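Local coordinates for quinonprotein alcohol dehydrogenase-like protein (Bacteroides thetaiotaomicron VPI-5482, PDB 4R5O) that is of unknown function but binds calcium and couples an immunoglobulin-like beta-sandwich domain to a seven-bladed beta-propeller of the YVTN repeat family, at residues Q378-Q381 with L386-T389; Y50-L53 with Y59-E62; E195-V200 with I205-L210; E269-Q274 with L309-A314. One frame throughout, in Å; residues are numbered along the deposited sequence.

Overall arrangement
Along the chain the order is contact 2, contact 3, contact 4, contact 1, each closed before the next begins. Contact 2 belongs to the N-terminal immunoglobulin-like sandwich, in the hairpin of strands 49-54 and 57-60; the other three belong to the beta-propeller. Contacts 1 (strands 371-379/386-392) and 3 (197-201/204-209) are each a hairpin in its own four-stranded antiparallel sheet, whereas contact 4 spans two successive sheets. Within the propeller the centres of contacts 1, 3 and 4 lie 25 to 28 Å apart, while contact 2 is 44 Å from contact 1 and 64 Å from contact 4. The contacts thus sample an elongated two-domain molecule: pairing within sheets, and one join between them.

Contact 1: Q378-Q381 with L386-T389; sequences QLNQ and LYVT
The ring of Y387 stands beside Q378 and leans across to the other segment, its hydroxyl reaching N380. CG anti to the tyrosine's own carbonyl carbon (chi1 -46°) turns the ring that way; Q378 CG meets its edge at CD2, 3.7 Å away, and the Q378 amide is turned nearly perpendicular to it. At the far end N380 ND2 donates to Y387 OH at 2.9 Å, the hydroxyl lying in the plane of the N380 amide, and N380 CB packs against the same oxygen; N380 OD1 accepts from Q382 N and S383 N. Two backbone bonds tie the strands: Y387 N to Q378 O at 2.8 Å, and Q378 N to Y387 O at 3.2 Å. The Q378 side chain bends back so that its OE1 accepts from L379 N, while its NE2 bonds to I423 O. On the other face L379 CD1 lies 4.0 Å from L386 CD1, and V332 touches both leucines. A phenylalanine in place of Y387 would probably keep the ring beside Q378 but leave N380 ND2 without its hydroxyl acceptor. F104 also meets the Y387 ring. This is the cross-strand pairing of an antiparallel beta hairpin, the first two strands of a four-stranded propeller blade.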
# COMPACT_ATOMS: atom_id res chain seq x y z
N GLN A 378 10.58 -7.13 1.30
CA GLN A 378 10.14 -6.81 -0.06
C GLN A 378 11.37 -6.83 -0.98
O GLN A 378 12.49 -6.55 -0.55
CB GLN A 378 9.36 -5.49 -0.16
CG GLN A 378 8.81 -5.13 -1.53
CD GLN A 378 7.79 -6.11 -2.06
OE1 GLN A 378 8.14 -7.22 -2.46
NE2 GLN A 378 6.56 -5.67 -2.27
N LEU A 379 11.15 -7.21 -2.22
CA LEU A 379 12.21 -7.26 -3.19
C LEU A 379 11.78 -6.56 -4.44
O LEU A 379 10.64 -6.71 -4.88
CB LEU A 379 12.61 -8.71 -3.51
CG LEU A 379 13.93 -8.92 -4.26
CD1 LEU A 379 15.11 -8.77 -3.32
CD2 LEU A 379 13.99 -10.33 -4.81
N ASN A 380 12.71 -5.79 -5.00
CA ASN A 380 12.56 -5.16 -6.29
C ASN A 380 13.00 -6.18 -7.34
O ASN A 380 14.18 -6.52 -7.38
CB ASN A 380 13.35 -3.87 -6.35
CG ASN A 380 13.16 -3.09 -7.62
OD1 ASN A 380 13.17 -3.63 -8.72
ND2 ASN A 380 13.05 -1.79 -7.49
N GLN A 381 12.05 -6.70 -8.15
CA GLN A 381 12.32 -7.77 -9.10
C GLN A 381 13.09 -7.28 -10.37
O GLN A 381 13.49 -8.12 -11.16
CB GLN A 381 11.02 -8.44 -9.52
CG GLN A 381 10.24 -9.07 -8.36
CD GLN A 381 10.93 -10.18 -7.59
OE1 GLN A 381 11.90 -10.80 -8.05
NE2 GLN A 381 10.38 -10.50 -6.42
N LEU A 386 16.74 -5.54 -1.97
CA LEU A 386 15.96 -6.03 -0.82
C LEU A 386 15.63 -4.87 0.10
O LEU A 386 16.52 -4.12 0.49
CB LEU A 386 16.76 -7.13 -0.07
CG LEU A 386 16.10 -7.84 1.12
CD1 LEU A 386 15.05 -8.86 0.67
CD2 LEU A 386 17.13 -8.58 1.91
N TYR A 387 14.35 -4.71 0.44
CA TYR A 387 13.86 -3.68 1.33
C TYR A 387 13.53 -4.30 2.66
O TYR A 387 12.58 -5.07 2.77
CB TYR A 387 12.65 -2.95 0.75
CG TYR A 387 12.76 -2.53 -0.70
CD1 TYR A 387 13.65 -1.55 -1.09
CD2 TYR A 387 11.88 -3.01 -1.65
CE1 TYR A 387 13.75 -1.14 -2.41
CE2 TYR A 387 11.95 -2.60 -2.98
CZ TYR A 387 12.88 -1.65 -3.35
OH TYR A 387 12.96 -1.19 -4.64
N VAL A 388 14.29 -3.94 3.67
CA VAL A 388 14.17 -4.41 5.04
C VAL A 388 13.69 -3.28 5.95
O VAL A 388 14.25 -2.19 5.91
CB VAL A 388 15.53 -4.95 5.50
CG1 VAL A 388 15.42 -5.58 6.86
CG2 VAL A 388 16.10 -5.96 4.50
N THR A 389 12.66 -3.56 6.78
CA THR A 389 12.10 -2.62 7.77
C THR A 389 12.66 -2.97 9.14
O THR A 389 12.43 -4.06 9.65
CB THR A 389 10.58 -2.64 7.74
OG1 THR A 389 10.12 -2.35 6.42
CG2 THR A 389 9.96 -1.70 8.74

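Contact 2: Y50-L53 with Y59-E62; sequences YSWL and YSTE
W52 is paired with S60 across the hairpin, and the pyrrole edge of its indole faces 59-62. CG is anti to the carbonyl carbon (chi1 -65°), which carries the ring back toward E62. Starting at the backbone, CB lies 3.7 Å from S60 O, the same oxygen that accepts from W52 N. CG is also near S60 O, which sits at the ring edge. CD1 comes next: it faces S60 CB at 4.0 Å and approaches E62 O more closely still. At NE1 the indole donates to E62 O over 2.8 Å, arriving nearly along the C=O axis though the oxygen is tilted 15° from the ring plane; the N-H...O angle is only 138°, so the bond is bent. CE2, at the ring fusion, is the last atom near this carbonyl; the rest of the six-membered ring leads away. E62 N donates to S60 OG at 3.1 Å, an ST turn that fixes the chain next to this carbonyl. The W52 carbonyl, facing the same strand, takes Y59 N at 2.7 Å and, weakly, S60 N, so Y59 and S60 form a classic beta bulge opposite it. Beyond the hairpin the indole meets F65 and packs on L77 and C79 of strand 74-83, the next strand of the sheet, while F23 and P40 from loops close around it; strand 57-60 is the sheet's outermost strand.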
# COMPACT_ATOMS: atom_id res chain seq x y z
N TYR A 50 -10.50 38.41 -3.28
CA TYR A 50 -10.28 37.11 -3.92
C TYR A 50 -10.55 35.95 -2.96
O TYR A 50 -10.48 36.10 -1.74
CB TYR A 50 -8.82 37.03 -4.42
CG TYR A 50 -8.43 38.04 -5.49
CD1 TYR A 50 -8.28 39.39 -5.18
CD2 TYR A 50 -8.08 37.63 -6.77
CE1 TYR A 50 -7.90 40.32 -6.15
CE2 TYR A 50 -7.67 38.54 -7.74
CZ TYR A 50 -7.57 39.89 -7.42
OH TYR A 50 -7.16 40.80 -8.37
N SER A 51 -10.84 34.77 -3.53
CA SER A 51 -11.08 33.51 -2.83
C SER A 51 -10.60 32.38 -3.71
O SER A 51 -11.16 32.14 -4.78
CB SER A 51 -12.55 33.35 -2.45
OG SER A 51 -12.82 32.14 -1.75
N TRP A 52 -9.51 31.74 -3.30
CA TRP A 52 -8.89 30.65 -4.03
C TRP A 52 -9.26 29.35 -3.38
O TRP A 52 -8.89 29.11 -2.23
CB TRP A 52 -7.36 30.83 -4.08
CG TRP A 52 -6.91 32.04 -4.84
CD1 TRP A 52 -6.74 33.30 -4.36
CD2 TRP A 52 -6.59 32.10 -6.24
NE1 TRP A 52 -6.30 34.14 -5.36
CE2 TRP A 52 -6.22 33.43 -6.53
CE3 TRP A 52 -6.56 31.15 -7.28
CZ2 TRP A 52 -5.78 33.84 -7.80
CZ3 TRP A 52 -6.17 31.56 -8.55
CH2 TRP A 52 -5.78 32.89 -8.80
N LEU A 53 -10.03 28.51 -4.11
CA LEU A 53 -10.49 27.23 -3.60
C LEU A 53 -9.71 26.11 -4.24
O LEU A 53 -9.74 25.96 -5.46
CB LEU A 53 -12.00 27.03 -3.84
CG LEU A 53 -12.96 28.17 -3.45
CD1 LEU A 53 -14.38 27.79 -3.73
CD2 LEU A 53 -12.83 28.57 -2.00
N TYR A 59 -8.17 28.31 0.26
CA TYR A 59 -6.74 28.22 0.49
C TYR A 59 -6.12 29.60 0.67
O TYR A 59 -5.21 29.74 1.48
CB TYR A 59 -6.11 27.48 -0.71
CG TYR A 59 -4.60 27.51 -0.74
CD1 TYR A 59 -3.84 26.54 -0.09
CD2 TYR A 59 -3.92 28.49 -1.47
CE1 TYR A 59 -2.44 26.57 -0.13
CE2 TYR A 59 -2.53 28.54 -1.51
CZ TYR A 59 -1.79 27.57 -0.85
OH TYR A 59 -0.42 27.60 -0.92
N SER A 60 -6.56 30.60 -0.12
CA SER A 60 -5.98 31.94 -0.08
C SER A 60 -7.03 33.00 -0.38
O SER A 60 -8.05 32.71 -1.00
CB SER A 60 -4.84 32.04 -1.09
OG SER A 60 -4.13 33.26 -1.03
N THR A 61 -6.76 34.24 0.08
CA THR A 61 -7.58 35.45 -0.11
C THR A 61 -6.68 36.50 -0.82
O THR A 61 -7.13 37.60 -1.14
CB THR A 61 -8.14 35.93 1.27
OG1 THR A 61 -9.03 34.93 1.75
CG2 THR A 61 -8.93 37.24 1.18
N GLU A 62 -5.42 36.13 -1.09
CA GLU A 62 -4.44 36.99 -1.74
C GLU A 62 -4.77 37.19 -3.24
O GLU A 62 -5.37 36.30 -3.85
CB GLU A 62 -3.02 36.41 -1.60
CG GLU A 62 -2.47 36.50 -0.20
CD GLU A 62 -1.04 37.00 -0.17
OE1 GLU A 62 -0.23 36.56 -1.02
OE2 GLU A 62 -0.71 37.72 0.79

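Contact 3: E195-V200 with I205-L210; sequences EQYGLV and IRRIDL
G198 and I208 exchange both of their backbone bonds: G198 N to I208 O and I208 N to G198 O, each 2.9 Å. The second donor stands 44° out of the G198 carbonyl plane, while the first lies in the plane of I208's. V200 and R206 repeat the reciprocal pair, and L210 N closes the end on Q196 O at 2.8 Å. R207 runs alongside Y197, its CD 3.5 Å from Y197 CD1 and its guanidinium plane nearly perpendicular to the ring; a bend at chi3 (60°) turns its end toward the A259 and L256 carbonyls, which accept from NH1. R206 leaves the opposite face to make a salt bridge with D203 and donates through NH1 to N215. D209 OD1 accepts from K211 N and S212 N; OD2 lies near Q196 NE2, but the angle is too poor for a hydrogen bond. On the face they share with R206, V200 and I208 make an apolar patch, CG2 to CG2 4.0 Å. The two reciprocal pairs are thus satisfied across the hairpin, while the backbones of L199, I205 and R207 bond outward to strands 189-192 and 215-220, which marks 197-201 and 204-209 as the middle strands of a propeller blade.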
# COMPACT_ATOMS: atom_id res chain seq x y z
N GLU A 195 -9.54 -11.91 -11.11
CA GLU A 195 -9.91 -10.53 -11.45
C GLU A 195 -11.26 -10.13 -10.89
O GLU A 195 -11.51 -8.93 -10.69
CB GLU A 195 -9.95 -10.30 -12.97
CG GLU A 195 -8.71 -10.66 -13.77
CD GLU A 195 -8.69 -10.12 -15.19
OE1 GLU A 195 -9.61 -9.36 -15.57
OE2 GLU A 195 -7.70 -10.40 -15.91
N GLN A 196 -12.14 -11.13 -10.69
CA GLN A 196 -13.52 -10.90 -10.30
C GLN A 196 -13.75 -11.04 -8.77
O GLN A 196 -14.58 -10.32 -8.23
CB GLN A 196 -14.40 -11.90 -11.07
CG GLN A 196 -15.94 -11.80 -10.88
CD GLN A 196 -16.65 -10.53 -11.32
OE1 GLN A 196 -16.09 -9.62 -11.94
NE2 GLN A 196 -17.95 -10.49 -11.04
N TYR A 197 -13.03 -11.96 -8.08
CA TYR A 197 -13.30 -12.22 -6.67
C TYR A 197 -12.08 -12.22 -5.78
O TYR A 197 -10.98 -12.57 -6.19
CB TYR A 197 -13.95 -13.60 -6.52
CG TYR A 197 -15.31 -13.69 -7.17
CD1 TYR A 197 -16.43 -13.10 -6.59
CD2 TYR A 197 -15.49 -14.41 -8.35
CE1 TYR A 197 -17.68 -13.17 -7.19
CE2 TYR A 197 -16.75 -14.51 -8.95
CZ TYR A 197 -17.84 -13.88 -8.36
OH TYR A 197 -19.09 -13.97 -8.91
N GLY A 198 -12.35 -11.91 -4.52
CA GLY A 198 -11.40 -11.96 -3.42
C GLY A 198 -12.02 -12.61 -2.20
O GLY A 198 -13.20 -12.95 -2.20
N LEU A 199 -11.23 -12.82 -1.15
CA LEU A 199 -11.72 -13.38 0.13
C LEU A 199 -11.35 -12.49 1.27
O LEU A 199 -10.23 -12.01 1.31
CB LEU A 199 -11.20 -14.80 0.43
CG LEU A 199 -11.44 -15.95 -0.50
CD1 LEU A 199 -10.61 -17.14 -0.02
CD2 LEU A 199 -12.95 -16.32 -0.62
N VAL A 200 -12.28 -12.27 2.18
CA VAL A 200 -12.03 -11.51 3.40
C VAL A 200 -12.30 -12.46 4.56
O VAL A 200 -13.36 -13.08 4.63
CB VAL A 200 -12.84 -10.18 3.48
CG1 VAL A 200 -12.71 -9.55 4.87
CG2 VAL A 200 -12.43 -9.19 2.36
N ILE A 205 -15.04 -17.07 6.55
CA ILE A 205 -14.68 -16.76 5.16
C ILE A 205 -15.81 -16.00 4.47
O ILE A 205 -16.97 -16.46 4.44
CB ILE A 205 -14.32 -18.04 4.32
CG1 ILE A 205 -13.27 -18.91 5.04
CG2 ILE A 205 -13.89 -17.66 2.89
CD1 ILE A 205 -13.12 -20.25 4.49
N ARG A 206 -15.44 -14.87 3.86
CA ARG A 206 -16.33 -14.03 3.06
C ARG A 206 -15.80 -13.90 1.66
O ARG A 206 -14.62 -13.62 1.50
CB ARG A 206 -16.50 -12.63 3.67
CG ARG A 206 -17.02 -12.62 5.07
CD ARG A 206 -16.69 -11.28 5.64
NE ARG A 206 -17.16 -11.13 7.01
CZ ARG A 206 -18.33 -10.58 7.33
NH1 ARG A 206 -19.16 -10.16 6.38
NH2 ARG A 206 -18.69 -10.47 8.60
N ARG A 207 -16.66 -14.09 0.65
CA ARG A 207 -16.28 -13.85 -0.74
C ARG A 207 -16.66 -12.44 -1.06
O ARG A 207 -17.78 -12.05 -0.77
CB ARG A 207 -16.95 -14.84 -1.72
CG ARG A 207 -16.54 -14.61 -3.19
CD ARG A 207 -17.22 -15.55 -4.15
NE ARG A 207 -18.68 -15.41 -4.13
CZ ARG A 207 -19.51 -16.28 -3.55
NH1 ARG A 207 -19.05 -17.39 -2.99
NH2 ARG A 207 -20.82 -16.06 -3.57
N ILE A 208 -15.75 -11.68 -1.64
CA ILE A 208 -16.06 -10.30 -2.03
C ILE A 208 -15.94 -10.20 -3.58
O ILE A 208 -15.01 -10.77 -4.18
CB ILE A 208 -15.16 -9.24 -1.28
CG1 ILE A 208 -15.60 -7.78 -1.62
CG2 ILE A 208 -13.64 -9.48 -1.45
CD1 ILE A 208 -15.25 -6.73 -0.61
N ASP A 209 -16.92 -9.54 -4.22
CA ASP A 209 -16.91 -9.26 -5.66
C ASP A 209 -16.05 -8.02 -5.86
O ASP A 209 -16.36 -6.99 -5.27
CB ASP A 209 -18.35 -9.09 -6.19
CG ASP A 209 -18.48 -8.90 -7.69
OD1 ASP A 209 -17.88 -7.94 -8.23
OD2 ASP A 209 -19.27 -9.63 -8.31
N LEU A 210 -14.97 -8.12 -6.61
CA LEU A 210 -14.02 -7.00 -6.76
C LEU A 210 -14.56 -5.85 -7.67
O LEU A 210 -13.89 -4.82 -7.79
CB LEU A 210 -12.67 -7.50 -7.30
CG LEU A 210 -11.94 -8.51 -6.39
CD1 LEU A 210 -10.65 -8.98 -6.99
CD2 LEU A 210 -11.67 -7.93 -5.01

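Contact 4: E269-Q274 with L309-A314; sequences ELDIIQ and LEKVFA
One hydrogen bond joins D271 to K311: NZ donates to D271 O at 2.7 Å, approaching 26° out of the carbonyl plane. The lysine chain is extended beyond CG, and with CG anti to the lysine's own carbonyl carbon (chi1 -62°) it reaches straight across to the D271 oxygen. Charge comes second. D271 OD2 stands 4.2 Å from NZ, beyond a salt bridge, and the ammonium has its ion pair with E292 instead, whose other carboxylate oxygen accepts from I273 N. D271 is the centre of an inverse gamma turn, closed by a weak I272 N to L270 O bond, which leaves its own carbonyl to point out to K311. Strands 268-270 and 272-274 both pair with strand 246-252 of one blade, and 309-314 is the outermost strand of the next sheet, so the contact links consecutive blades. An alanine at K311 is likely to leave the D271 carbonyl and E292 without their shared cation. Apolar contacts remain: L309 CD1 lies 3.7 Å from I272 CG1, and its other methyl, CD2, faces I272 CD1 at 3.9 Å. V301 and I303 of strand 297-303, next to 309-314 in its sheet, also touch I272.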
# COMPACT_ATOMS: atom_id res chain seq x y z
N GLU A 269 -6.02 -30.33 5.13
CA GLU A 269 -4.77 -30.00 5.80
C GLU A 269 -3.59 -30.60 5.07
O GLU A 269 -3.70 -31.69 4.51
CB GLU A 269 -4.75 -30.47 7.27
CG GLU A 269 -5.72 -29.75 8.20
CD GLU A 269 -5.73 -30.28 9.63
OE1 GLU A 269 -5.20 -31.39 9.85
OE2 GLU A 269 -6.32 -29.61 10.50
N LEU A 270 -2.48 -29.87 5.08
CA LEU A 270 -1.16 -30.29 4.60
C LEU A 270 -0.31 -30.57 5.81
O LEU A 270 -0.55 -29.96 6.85
CB LEU A 270 -0.49 -29.25 3.66
CG LEU A 270 -1.08 -29.06 2.26
CD1 LEU A 270 -0.36 -27.94 1.54
CD2 LEU A 270 -0.97 -30.34 1.43
N ASP A 271 0.66 -31.50 5.72
CA ASP A 271 1.52 -31.83 6.86
C ASP A 271 2.58 -30.72 7.00
O ASP A 271 3.75 -30.92 6.67
CB ASP A 271 2.14 -33.23 6.69
CG ASP A 271 2.93 -33.77 7.89
OD1 ASP A 271 2.72 -33.27 9.03
OD2 ASP A 271 3.70 -34.73 7.69
N ILE A 272 2.14 -29.52 7.46
CA ILE A 272 2.95 -28.33 7.70
C ILE A 272 2.44 -27.71 8.99
O ILE A 272 1.44 -26.99 8.97
CB ILE A 272 2.98 -27.30 6.52
CG1 ILE A 272 3.29 -27.96 5.15
CG2 ILE A 272 3.96 -26.11 6.82
CD1 ILE A 272 2.93 -27.14 3.95
N ILE A 273 3.11 -28.02 10.12
CA ILE A 273 2.77 -27.49 11.45
C ILE A 273 3.25 -26.05 11.53
O ILE A 273 4.42 -25.77 11.33
CB ILE A 273 3.36 -28.33 12.63
CG1 ILE A 273 3.27 -29.89 12.47
CG2 ILE A 273 2.95 -27.79 14.02
CD1 ILE A 273 1.97 -30.46 12.34
N GLN A 274 2.34 -25.15 11.86
CA GLN A 274 2.65 -23.74 12.03
C GLN A 274 2.19 -23.29 13.42
O GLN A 274 1.11 -23.67 13.88
CB GLN A 274 2.02 -22.90 10.92
CG GLN A 274 2.61 -23.21 9.54
CD GLN A 274 2.00 -22.41 8.43
OE1 GLN A 274 0.81 -22.04 8.46
NE2 GLN A 274 2.78 -22.23 7.37
N LEU A 309 5.26 -32.61 -0.42
CA LEU A 309 6.14 -31.72 0.30
C LEU A 309 7.57 -32.19 0.36
O LEU A 309 7.86 -33.35 0.68
CB LEU A 309 5.62 -31.59 1.75
CG LEU A 309 4.13 -31.24 1.96
CD1 LEU A 309 3.76 -31.26 3.44
CD2 LEU A 309 3.77 -29.89 1.32
N GLU A 310 8.48 -31.23 0.17
CA GLU A 310 9.94 -31.37 0.32
C GLU A 310 10.33 -30.44 1.43
O GLU A 310 9.90 -29.29 1.43
CB GLU A 310 10.69 -31.12 -1.00
CG GLU A 310 12.20 -31.29 -0.95
CD GLU A 310 12.89 -31.19 -2.30
OE1 GLU A 310 12.45 -31.90 -3.24
OE2 GLU A 310 13.90 -30.46 -2.41
N LYS A 311 11.05 -30.95 2.44
CA LYS A 311 11.42 -30.18 3.62
C LYS A 311 12.94 -30.16 3.84
O LYS A 311 13.57 -31.22 3.88
CB LYS A 311 10.71 -30.75 4.87
CG LYS A 311 9.19 -30.68 4.80
CD LYS A 311 8.53 -31.14 6.06
CE LYS A 311 7.02 -31.11 5.92
NZ LYS A 311 6.37 -31.51 7.20
N VAL A 312 13.49 -28.95 4.02
CA VAL A 312 14.89 -28.64 4.30
C VAL A 312 14.95 -27.94 5.65
O VAL A 312 14.34 -26.87 5.78
CB VAL A 312 15.54 -27.77 3.18
CG1 VAL A 312 16.94 -27.30 3.59
CG2 VAL A 312 15.57 -28.50 1.83
N PHE A 313 15.72 -28.50 6.63
CA PHE A 313 15.86 -27.93 7.97
C PHE A 313 16.81 -26.73 7.97
O PHE A 313 17.89 -26.76 7.38
CB PHE A 313 16.36 -29.00 8.97
CG PHE A 313 16.63 -28.50 10.37
CD1 PHE A 313 15.59 -28.25 11.26
CD2 PHE A 313 17.95 -28.31 10.81
CE1 PHE A 313 15.85 -27.75 12.54
CE2 PHE A 313 18.21 -27.83 12.10
CZ PHE A 313 17.16 -27.56 12.96
N ALA A 314 16.38 -25.65 8.67
CA ALA A 314 17.10 -24.39 8.88
C ALA A 314 17.31 -24.20 10.36
O ALA A 314 16.34 -24.00 11.09
CB ALA A 314 16.31 -23.24 8.28